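Local coordinates for protein hydrolase, alpha/beta hydrolase FOLD family (PDB 2XMZ) that catalyses formation of 2-succinyl-6-hydroxy-2,4-cyclohexadiene-1-carboxylate, a lyase step in the biosynthesis of menaquinone in Staphylococcus aureus, at residues V132-A137 with T193-N198; L211-E216 with D253-M258. One frame throughout, in Å; residues are numbered along the deposited sequence.

Overall arrangement
The chain first builds the strands of an alpha/beta hydrolase sheet, up to strand 110-114. It then leaves the sheet for a run of helices. Contact 1 closes this excursion: helix 123-143 meets the loop at 193-198, with 55 mostly helical residues between them and no strand. The chain returns to the sheet in strand 210-215, where contact 2 opens. It closes on helix 252-266, after helix 219-231 and the outermost strand 235-240. The two loops follow in series and neither nest nor cross. The centres of contact 1 and contact 2 lie about 27 Å apart, on opposite sides of the chain's centre. Contact 1 belongs to the helical insertion, contact 2 to the sheet core.

Contact 1 (V132-A137 with T193-N198); sequences VDDARA and TGQMPN
Asp-133 reaches the backbone of Thr-193 and Gly-194 through two waters. The contact lies in the helical insertion of the alpha/beta hydrolase fold, probably its cap. Helix 123-143 here faces the loop that follows helix 181-191. No direct hydrogen bond joins the two segments.

The inner part is the more closely held. The CB of Asp-133 is directed at the loop, and its OD2 stops 3.9 Å from Thr-193 N. Water 1 fills the step: it donates to Asp-133 OD2 at 2.7 Å and accepts from Thr-193 N at 2.8 Å. Water 2 likewise donates to Asp-133 OD2, and it accepts from Gly-194 N at 2.7 Å. These waters satisfy two successive N-H groups of a buried turn. The same OD2 also forms a salt bridge with Arg-129. Asp-133 OD1 takes NH1 of Arg-136, one helical turn on, in a 3.0 Å salt bridge. This bond is bent, with an angle of 141° at the hydrogen, and meets OD1 nearly along its C-O axis. Val-132 CG1 sits over the centre of one face of that guanidinium. Each oxygen of the carboxylate thus has an arginine partner, which would favour its ionised form. Leu-188 of helix 181-191 packs against the same aspartate.

The outer part is looser and partly exposed. Asp-134 and Gln-195 cross at about a right angle, yet their carboxylate and amide planes are nearly parallel, 9° apart. The Gln-195 chain bends at chi2 (-61°), which carries its amide toward the helix. Even so, Asp-134 OD1 and Gln-195 OE1 stay 4.1 Å apart. Both residues are acceptors here, and water 3 serves both: it donates to Asp-134 OD2 and, at 3.0 Å, to Gln-195 OE1.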
ATOM      1  N   VAL A 132       3.026   8.061 -18.729  1.00 30.66           N
ATOM      2  CA  VAL A 132       3.414   6.662 -18.670  1.00 30.76           C
ATOM      3  C   VAL A 132       2.259   5.807 -18.144  1.00 29.12           C
ATOM      4  O   VAL A 132       1.938   4.782 -18.729  1.00 29.41           O
ATOM      5  CB  VAL A 132       4.659   6.458 -17.790  1.00 30.89           C
ATOM      6  CG1 VAL A 132       4.884   4.982 -17.518  1.00 32.19           C
ATOM      7  CG2 VAL A 132       5.883   7.055 -18.463  1.00 33.74           C
ATOM      8  N   ASP A 133       1.636   6.236 -17.049  1.00 27.81           N
ATOM      9  CA  ASP A 133       0.492   5.503 -16.493  1.00 27.15           C
ATOM     10  C   ASP A 133      -0.731   5.535 -17.384  1.00 27.14           C
ATOM     11  O   ASP A 133      -1.476   4.551 -17.437  1.00 27.20           O
ATOM     12  CB  ASP A 133       0.149   6.003 -15.104  1.00 26.09           C
ATOM     13  CG  ASP A 133       1.163   5.570 -14.084  1.00 26.64           C
ATOM     14  OD1 ASP A 133       1.948   4.627 -14.371  1.00 29.94           O
ATOM     15  OD2 ASP A 133       1.160   6.152 -12.993  1.00 28.24           O
ATOM     16  N   ASP A 134      -0.924   6.648 -18.093  1.00 27.27           N
ATOM     17  CA  ASP A 134      -1.975   6.723 -19.111  1.00 28.19           C
ATOM     18  C   ASP A 134      -1.702   5.745 -20.274  1.00 28.95           C
ATOM     19  O   ASP A 134      -2.613   5.021 -20.714  1.00 28.40           O
ATOM     20  CB  ASP A 134      -2.168   8.166 -19.594  1.00 30.01           C
ATOM     21  CG  ASP A 134      -2.873   9.060 -18.540  1.00 31.31           C
ATOM     22  OD1 ASP A 134      -3.188   8.595 -17.412  1.00 35.80           O
ATOM     23  OD2 ASP A 134      -3.090  10.247 -18.831  1.00 35.07           O
ATOM     24  N   ALA A 135      -0.452   5.696 -20.736  1.00 28.40           N
ATOM     25  CA  ALA A 135      -0.038   4.719 -21.762  1.00 28.96           C
ATOM     26  C   ALA A 135      -0.265   3.278 -21.274  1.00 28.57           C
ATOM     27  O   ALA A 135      -0.824   2.446 -21.990  1.00 29.26           O
ATOM     28  CB  ALA A 135       1.412   4.927 -22.136  1.00 28.91           C
ATOM     29  N   ARG A 136       0.182   3.004 -20.053  1.00 28.14           N
ATOM     30  CA  ARG A 136      -0.026   1.709 -19.416  1.00 28.84           C
ATOM     31  C   ARG A 136      -1.510   1.337 -19.341  1.00 29.04           C
ATOM     32  O   ARG A 136      -1.883   0.214 -19.700  1.00 29.47           O
ATOM     33  CB  ARG A 136       0.583   1.691 -18.026  1.00 27.71           C
ATOM     34  CG  ARG A 136       2.087   1.701 -17.990  1.00 28.57           C
ATOM     35  CD  ARG A 136       2.529   1.524 -16.560  1.00 28.74           C
ATOM     36  NE  ARG A 136       3.960   1.304 -16.475  1.00 32.12           N
ATOM     37  CZ  ARG A 136       4.770   1.914 -15.623  1.00 34.64           C
ATOM     38  NH1 ARG A 136       4.301   2.782 -14.723  1.00 37.06           N
ATOM     39  NH2 ARG A 136       6.055   1.626 -15.645  1.00 36.87           N
ATOM     40  N   ALA A 137      -2.349   2.281 -18.894  1.00 29.04           N
ATOM     41  CA  ALA A 137      -3.813   2.078 -18.906  1.00 29.26           C
ATOM     42  C   ALA A 137      -4.345   1.725 -20.305  1.00 30.69           C
ATOM     43  O   ALA A 137      -5.130   0.796 -20.454  1.00 30.98           O
ATOM     44  CB  ALA A 137      -4.545   3.291 -18.325  1.00 28.05           C
ATOM     45  N   THR A 193       0.160   7.592  -9.520  1.00 24.61           N
ATOM     46  CA  THR A 193       1.056   8.521  -8.833  1.00 25.39           C
ATOM     47  C   THR A 193       1.080   9.875  -9.505  1.00 26.65           C
ATOM     48  O   THR A 193       1.209  10.902  -8.835  1.00 27.70           O
ATOM     49  CB  THR A 193       2.459   7.933  -8.693  1.00 25.87           C
ATOM     50  OG1 THR A 193       2.350   6.718  -7.943  1.00 23.85           O
ATOM     51  CG2 THR A 193       3.398   8.918  -7.944  1.00 27.12           C
ATOM     52  N   GLY A 194       0.902   9.866 -10.825  1.00 28.21           N
ATOM     53  CA  GLY A 194       0.875  11.085 -11.612  1.00 29.21           C
ATOM     54  C   GLY A 194      -0.349  11.931 -11.317  1.00 29.38           C
ATOM     55  O   GLY A 194      -0.322  13.135 -11.525  1.00 30.15           O
ATOM     56  N   GLN A 195      -1.422  11.302 -10.841  1.00 28.96           N
ATOM     57  CA  GLN A 195      -2.647  12.018 -10.461  1.00 29.60           C
ATOM     58  C   GLN A 195      -2.630  12.502  -9.022  1.00 29.50           C
ATOM     59  O   GLN A 195      -3.413  13.393  -8.655  1.00 30.72           O
ATOM     60  CB  GLN A 195      -3.898  11.134 -10.638  1.00 29.53           C
ATOM     61  CG  GLN A 195      -4.038  10.486 -12.010  1.00 31.04           C
ATOM     62  CD  GLN A 195      -4.140  11.476 -13.142  1.00 32.56           C
ATOM     63  OE1 GLN A 195      -3.702  11.191 -14.270  1.00 35.75           O
ATOM     64  NE2 GLN A 195      -4.695  12.653 -12.859  1.00 32.88           N
ATOM     65  N   MET A 196      -1.773  11.900  -8.201  1.00 27.92           N
ATOM     66  CA  MET A 196      -1.773  12.170  -6.774  1.00 27.77           C
ATOM     67  C   MET A 196      -1.225  13.558  -6.490  1.00 28.23           C
ATOM     68  O   MET A 196      -0.232  13.958  -7.105  1.00 27.62           O
ATOM     69  CB  MET A 196      -0.888  11.142  -6.107  1.00 27.74           C
ATOM     70  CG  MET A 196      -0.861  11.168  -4.610  1.00 28.33           C
ATOM     71  SD  MET A 196       0.363   9.915  -4.203  1.00 29.95           S
ATOM     72  CE  MET A 196       0.505  10.245  -2.460  1.00 28.05           C
ATOM     73  N   PRO A 197      -1.859  14.301  -5.556  1.00 28.03           N
ATOM     74  CA  PRO A 197      -1.229  15.555  -5.170  1.00 28.87           C
ATOM     75  C   PRO A 197       0.127  15.296  -4.527  1.00 28.07           C
ATOM     76  O   PRO A 197       0.354  14.232  -3.930  1.00 26.69           O
ATOM     77  CB  PRO A 197      -2.194  16.135  -4.127  1.00 29.40           C
ATOM     78  CG  PRO A 197      -3.493  15.408  -4.335  1.00 29.49           C
ATOM     79  CD  PRO A 197      -3.056  14.028  -4.742  1.00 28.75           C
ATOM     80  N   ASN A 198       1.021  16.259  -4.675  1.00 28.80           N
ATOM     81  CA  ASN A 198       2.341  16.221  -4.047  1.00 29.11           C
ATOM     82  C   ASN A 198       2.179  16.390  -2.532  1.00 28.51           C
ATOM     83  O   ASN A 198       1.992  17.512  -2.042  1.00 29.05           O
ATOM     84  CB  ASN A 198       3.208  17.354  -4.621  1.00 29.91           C
ATOM     85  CG  ASN A 198       4.458  17.617  -3.800  1.00 30.24           C
ATOM     86  OD1 ASN A 198       4.960  16.733  -3.115  1.00 29.99           O
ATOM     87  ND2 ASN A 198       4.974  18.838  -3.886  1.00 31.99           N
TER
HETATM   88  O   HOH W   1       0.847   5.038 -10.509  1.00 17.19           O
HETATM   89  O   HOH W   2      -0.164   8.232 -12.715  1.00 19.50           O
HETATM   90  O   HOH W   3      -3.656  11.994 -17.115  1.00 29.01           O

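Contact 2 (L211-E216 with D253-M258)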
ATOM      1  N   LEU A 211       6.099   4.196  11.147  1.00 24.12           N
ATOM      2  CA  LEU A 211       7.192   3.301  10.787  1.00 24.49           C
ATOM      3  C   LEU A 211       7.320   3.325   9.271  1.00 23.18           C
ATOM      4  O   LEU A 211       6.356   3.125   8.578  1.00 22.45           O
ATOM      5  CB  LEU A 211       6.916   1.865  11.238  1.00 25.07           C
ATOM      6  CG  LEU A 211       7.951   0.794  10.845  1.00 25.06           C
ATOM      7  CD1 LEU A 211       9.330   1.007  11.554  1.00 25.59           C
ATOM      8  CD2 LEU A 211       7.402  -0.598  11.130  1.00 24.17           C
ATOM      9  N   ILE A 212       8.523   3.584   8.774  1.00 23.79           N
ATOM     10  CA  ILE A 212       8.786   3.569   7.334  1.00 22.92           C
ATOM     11  C   ILE A 212       9.749   2.440   6.987  1.00 23.43           C
ATOM     12  O   ILE A 212      10.812   2.298   7.609  1.00 24.98           O
ATOM     13  CB  ILE A 212       9.327   4.936   6.851  1.00 23.26           C
ATOM     14  CG1 ILE A 212       8.290   6.036   7.125  1.00 23.76           C
ATOM     15  CG2 ILE A 212       9.725   4.866   5.378  1.00 22.07           C
ATOM     16  CD1 ILE A 212       8.867   7.455   7.285  1.00 24.06           C
ATOM     17  N   LEU A 213       9.358   1.620   6.013  1.00 22.55           N
ATOM     18  CA  LEU A 213      10.153   0.474   5.595  1.00 23.40           C
ATOM     19  C   LEU A 213      10.496   0.637   4.125  1.00 23.19           C
ATOM     20  O   LEU A 213       9.646   1.020   3.315  1.00 22.75           O
ATOM     21  CB  LEU A 213       9.389  -0.835   5.820  1.00 23.71           C
ATOM     22  CG  LEU A 213       8.816  -1.084   7.222  1.00 26.30           C
ATOM     23  CD1 LEU A 213       7.979  -2.341   7.262  1.00 29.01           C
ATOM     24  CD2 LEU A 213       9.909  -1.163   8.270  1.00 27.39           C
ATOM     25  N   ALA A 214      11.748   0.357   3.789  1.00 23.38           N
ATOM     26  CA  ALA A 214      12.178   0.294   2.394  1.00 23.64           C
ATOM     27  C   ALA A 214      13.124  -0.897   2.255  1.00 24.43           C
ATOM     28  O   ALA A 214      13.738  -1.313   3.227  1.00 25.56           O
ATOM     29  CB  ALA A 214      12.877   1.595   1.984  1.00 24.04           C
ATOM     30  N   GLY A 215      13.240  -1.442   1.055  1.00 24.23           N
ATOM     31  CA  GLY A 215      14.116  -2.574   0.836  1.00 24.96           C
ATOM     32  C   GLY A 215      15.446  -2.074   0.338  1.00 25.82           C
ATOM     33  O   GLY A 215      15.491  -1.220  -0.524  1.00 25.70           O
ATOM     34  N   GLU A 216      16.520  -2.620   0.896  1.00 27.28           N
ATOM     35  CA  GLU A 216      17.887  -2.194   0.620  1.00 29.34           C
ATOM     36  C   GLU A 216      18.269  -2.220  -0.869  1.00 29.68           C
ATOM     37  O   GLU A 216      18.956  -1.314  -1.339  1.00 29.35           O
ATOM     38  CB  GLU A 216      18.819  -3.030   1.475  1.00 30.87           C
ATOM     39  CG  GLU A 216      20.229  -3.173   0.991  1.00 33.66           C
ATOM     40  CD  GLU A 216      21.074  -3.846   2.025  1.00 35.62           C
ATOM     41  OE1 GLU A 216      21.548  -3.121   2.930  1.00 37.05           O
ATOM     42  OE2 GLU A 216      21.241  -5.085   1.938  1.00 34.86           O
ATOM     43  N   ASP A 253       9.214 -12.740   7.481  1.00 36.59           N
ATOM     44  CA  ASP A 253       9.449 -12.816   8.921  1.00 38.39           C
ATOM     45  C   ASP A 253      10.036 -11.535   9.506  1.00 37.96           C
ATOM     46  O   ASP A 253       9.550 -11.029  10.521  1.00 38.13           O
ATOM     47  CB  ASP A 253      10.314 -14.024   9.251  1.00 40.53           C
ATOM     48  CG  ASP A 253       9.549 -15.323   9.105  1.00 43.00           C
ATOM     49  OD1 ASP A 253       8.299 -15.298   9.219  1.00 44.19           O
ATOM     50  OD2 ASP A 253      10.187 -16.362   8.860  1.00 45.89           O
ATOM     51  N   GLU A 254      11.086 -11.024   8.871  1.00 37.40           N
ATOM     52  CA  GLU A 254      11.663  -9.753   9.278  1.00 37.16           C
ATOM     53  C   GLU A 254      10.595  -8.663   9.179  1.00 35.01           C
ATOM     54  O   GLU A 254      10.422  -7.875  10.110  1.00 35.00           O
ATOM     55  CB  GLU A 254      12.898  -9.427   8.429  1.00 37.32           C
ATOM     56  CG  GLU A 254      13.665  -8.174   8.816  1.00 37.97           C
ATOM     57  CD  GLU A 254      14.327  -8.270  10.166  1.00 42.03           C
ATOM     58  OE1 GLU A 254      14.526  -9.406  10.668  1.00 43.70           O
ATOM     59  OE2 GLU A 254      14.639  -7.199  10.730  1.00 42.61           O
ATOM     60  N   PHE A 255       9.873  -8.636   8.060  1.00 33.63           N
ATOM     61  CA  PHE A 255       8.753  -7.708   7.884  1.00 32.02           C
ATOM     62  C   PHE A 255       7.799  -7.802   9.089  1.00 32.60           C
ATOM     63  O   PHE A 255       7.470  -6.780   9.697  1.00 32.11           O
ATOM     64  CB  PHE A 255       8.010  -7.974   6.560  1.00 30.64           C
ATOM     65  CG  PHE A 255       6.712  -7.221   6.428  1.00 29.04           C
ATOM     66  CD1 PHE A 255       6.685  -5.917   5.929  1.00 27.66           C
ATOM     67  CD2 PHE A 255       5.517  -7.812   6.824  1.00 28.92           C
ATOM     68  CE1 PHE A 255       5.474  -5.215   5.817  1.00 26.81           C
ATOM     69  CE2 PHE A 255       4.310  -7.123   6.719  1.00 27.82           C
ATOM     70  CZ  PHE A 255       4.289  -5.820   6.218  1.00 26.36           C
ATOM     71  N   ASP A 256       7.371  -9.018   9.424  1.00 33.31           N
ATOM     72  CA  ASP A 256       6.477  -9.246  10.565  1.00 34.54           C
ATOM     73  C   ASP A 256       7.070  -8.780  11.899  1.00 35.79           C
ATOM     74  O   ASP A 256       6.395  -8.112  12.691  1.00 35.00           O
ATOM     75  CB  ASP A 256       6.080 -10.719  10.665  1.00 35.60           C
ATOM     76  CG  ASP A 256       5.105 -11.138   9.584  1.00 34.88           C
ATOM     77  OD1 ASP A 256       4.505 -10.248   8.951  1.00 33.02           O
ATOM     78  OD2 ASP A 256       4.936 -12.362   9.385  1.00 34.86           O
ATOM     79  N   THR A 257       8.335  -9.133  12.124  1.00 37.18           N
ATOM     80  CA  THR A 257       9.063  -8.754  13.335  1.00 38.72           C
ATOM     81  C   THR A 257       9.125  -7.233  13.489  1.00 37.89           C
ATOM     82  O   THR A 257       8.880  -6.718  14.581  1.00 37.94           O
ATOM     83  CB  THR A 257      10.484  -9.324  13.311  1.00 39.83           C
ATOM     84  OG1 THR A 257      10.411 -10.745  13.173  1.00 42.54           O
ATOM     85  CG2 THR A 257      11.250  -8.967  14.591  1.00 40.86           C
ATOM     86  N   MET A 258       9.441  -6.528  12.396  1.00 36.81           N
ATOM     87  CA  MET A 258       9.490  -5.063  12.421  1.00 36.94           C
ATOM     88  C   MET A 258       8.143  -4.449  12.787  1.00 35.76           C
ATOM     89  O   MET A 258       8.088  -3.497  13.559  1.00 36.45           O
ATOM     90  CB  MET A 258       9.997  -4.468  11.102  1.00 36.50           C
ATOM     91  CG  MET A 258      11.483  -4.692  10.765  1.00 38.98           C
ATOM     92  SD  MET A 258      12.703  -4.150  11.991  1.00 46.57           S
ATOM     93  CE  MET A 258      12.839  -5.609  13.042  1.00 49.10           C
TER
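Helix 252-266 packs on the central sheet of the alpha/beta hydrolase fold, where Leu-213 and Leu-211 of strand 210-215 meet Phe-255 and Met-258. In this fold the loop after this strand commonly carries the acid of the catalytic triad. Strand and helix run nearly antiparallel, at 165°, and the segment axes approach to 11.0 Å. The contact is largely apolar and mostly buried, with no hydrogen bond across it.

Leu-213 divides its two methyls between the helix residues. Its CD1 lies 4.0 Å from CD1 of the Phe-255 ring and also touches CE1, approaching the ring obliquely. The Leu-213 and Phe-255 side chains cross at about a right angle. Leu-213 CD2 faces CB of Met-258 at 4.4 Å. Beyond CG the methionine leads away, and its sulfur does not touch the strand segment. With CG anti to the backbone N (chi1 176°), Leu-211 extends toward the helix and brings CD2 to 3.8 Å from Met-258 O.

The Phe-255 ring meets those of His-35, His-248 and Phe-88. Met-258 rests on Lys-238 and Ile-240 of strand 235-240. Strand 110-114 pairs with Leu-211 and Leu-213, while Ile-212 and Ala-214 pack on helix 219-231.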